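Local coordinates for ferrichrome ABC transporter substrate-binding protein (Staphylococcus pseudintermedius, PDB 5FLY) that probably binds iron-loaded ferrichrome-type siderophores outside the membrane and delivers them to an ABC transporter for uptake, at residues Tyr263-Asp266 and Val267-Lys270. Residues are numbered along the deposited sequence; the frame is centred on the assembly and turned at random.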
loop_
_atom_site.group_PDB
_atom_site.type_symbol
_atom_site.label_atom_id
_atom_site.label_comp_id
_atom_site.label_asym_id
_atom_site.label_seq_id
_atom_site.Cartn_x
_atom_site.Cartn_y
_atom_site.Cartn_z
ATOM N N TYR A 263 3.290 7.114 -6.244
ATOM C CA TYR A 263 2.196 7.708 -7.021
ATOM C C TYR A 263 0.923 7.683 -6.185
ATOM O O TYR A 263 0.241 8.685 -6.041
ATOM C CB TYR A 263 1.958 6.969 -8.340
ATOM C CG TYR A 263 3.070 7.080 -9.348
ATOM C CD1 TYR A 263 3.198 8.210 -10.152
ATOM C CD2 TYR A 263 3.973 6.034 -9.528
ATOM C CE1 TYR A 263 4.214 8.303 -11.087
ATOM C CE2 TYR A 263 4.981 6.109 -10.463
ATOM C CZ TYR A 263 5.105 7.250 -11.238
ATOM O OH TYR A 263 6.115 7.345 -12.179
ATOM N N THR A 264 0.631 6.524 -5.611
ATOM C CA THR A 264 -0.574 6.356 -4.812
ATOM C C THR A 264 -0.504 7.232 -3.580
ATOM O O THR A 264 -1.503 7.841 -3.197
ATOM C CB THR A 264 -0.792 4.890 -4.393
ATOM O OG1 THR A 264 -0.923 4.067 -5.563
ATOM C CG2 THR A 264 -2.046 4.773 -3.556
ATOM N N LEU A 265 0.678 7.304 -2.970
ATOM C CA LEU A 265 0.886 8.131 -1.786
ATOM C C LEU A 265 0.558 9.594 -2.082
ATOM O O LEU A 265 -0.124 10.242 -1.296
ATOM C CB LEU A 265 2.321 7.987 -1.271
ATOM C CG LEU A 265 2.707 6.676 -0.583
ATOM C CD1 LEU A 265 4.236 6.611 -0.367
ATOM C CD2 LEU A 265 1.973 6.479 0.739
ATOM N N ASP A 266 1.003 10.116 -3.224
ATOM C CA ASP A 266 0.707 11.516 -3.559
ATOM C C ASP A 266 -0.801 11.750 -3.679
ATOM O O ASP A 266 -1.334 12.712 -3.131
ATOM C CB ASP A 266 1.407 11.935 -4.862
ATOM C CG ASP A 266 2.906 12.182 -4.686
ATOM O OD1 ASP A 266 3.357 12.407 -3.537
ATOM O OD2 ASP A 266 3.632 12.177 -5.716
ATOM N N VAL A 267 -1.485 10.852 -4.376
ATOM C CA VAL A 267 -2.913 10.981 -4.593
ATOM C C VAL A 267 -3.696 10.872 -3.284
ATOM O O VAL A 267 -4.593 11.693 -3.009
ATOM C CB VAL A 267 -3.400 9.909 -5.592
ATOM C CG1 VAL A 267 -4.918 9.914 -5.720
ATOM C CG2 VAL A 267 -2.764 10.165 -6.949
ATOM N N ILE A 268 -3.373 9.872 -2.474
ATOM C CA ILE A 268 -4.156 9.636 -1.262
ATOM C C ILE A 268 -3.835 10.689 -0.191
ATOM O O ILE A 268 -4.694 11.026 0.614
ATOM C CB ILE A 268 -3.946 8.214 -0.681
ATOM C CG1 ILE A 268 -2.492 7.955 -0.304
ATOM C CG2 ILE A 268 -4.437 7.163 -1.662
ATOM C CD1 ILE A 268 -2.303 6.717 0.577
ATOM N N ARG A 269 -2.613 11.214 -0.191
ATOM C CA ARG A 269 -2.248 12.273 0.739
ATOM C C ARG A 269 -3.160 13.451 0.467
ATOM O O ARG A 269 -3.759 14.019 1.376
ATOM C CB ARG A 269 -0.788 12.699 0.581
ATOM C CG ARG A 269 -0.350 13.787 1.543
ATOM C CD ARG A 269 0.920 14.516 1.078
ATOM N NE ARG A 269 0.746 15.148 -0.229
ATOM C CZ ARG A 269 0.120 16.304 -0.436
ATOM N NH1 ARG A 269 -0.386 16.986 0.574
ATOM N NH2 ARG A 269 -0.009 16.774 -1.669
ATOM N N LYS A 270 -3.272 13.796 -0.807
ATOM C CA LYS A 270 -4.049 14.963 -1.209
ATOM C C LYS A 270 -5.519 14.785 -0.880
ATOM O O LYS A 270 -6.167 15.690 -0.323
ATOM C CB LYS A 270 -3.868 15.222 -2.706
ATOM C CG LYS A 270 -4.284 16.598 -3.167
ATOM C CD LYS A 270 -4.073 16.769 -4.665
ATOM C CE LYS A 270 -2.602 16.737 -5.060
ATOM N NZ LYS A 270 -2.430 16.924 -6.533
HETATM O O HOH W 1 2.570 14.167 -2.039
#
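T264 and I268, one helical turn apart, meet through their methyl branches: CG2 of T264 lies 3.9 Å from CG2 of I268, and the two side chains slant across one another. The threonine presents a methyl because CG2 stands anti to its backbone N, while OG1 lies beside that nitrogen, turned back toward D261, with which it hydrogen-bonds near the start of the helix. I268 takes a rotamer uncommon in helices, with CG1 between the backbone N and carbonyl carbon (chi1 60°). This brings CG1 against the preceding turn, 3.1 Å from the carbonyl O of T264, the same oxygen that accepts the I268 N-H at 2.9 Å in a bond running nearly along the C=O axis. The rest of the isoleucine chain extends so that CD1 reaches CD2 of L265 at 4.3 Å, a loose apolar contact.

A polar counterpart is formed by D266 and R269, an i to i+3 pair of opposite charges. OD1 of D266 and NE of R269 stand 5.0 Å apart, with a water between them. NE donates to it at 2.8 Å, but its 2.4 Å approach to OD1 is implausibly short, leaving the bridge tentative. A bend at chi3 (59°) turns the arginine's end, directing NE to the water and NH1 into a firm salt bridge with D144 of helix 127-152.

The four i to i+4 backbone bonds, from Y263–V267 to D266–K270, mark regular alpha-helix. Helix 127-152 is the long helix that joins the two lobes in class III binding proteins, and L265, resting on W133 and W137, and R269 pack helix 262-278 against it. V181 of helix 179-185 touches L265 and I268, while Y263 and T264 contact V58 of helix 57-62, the T264 side chain lying about 8 Å from the bound polyether.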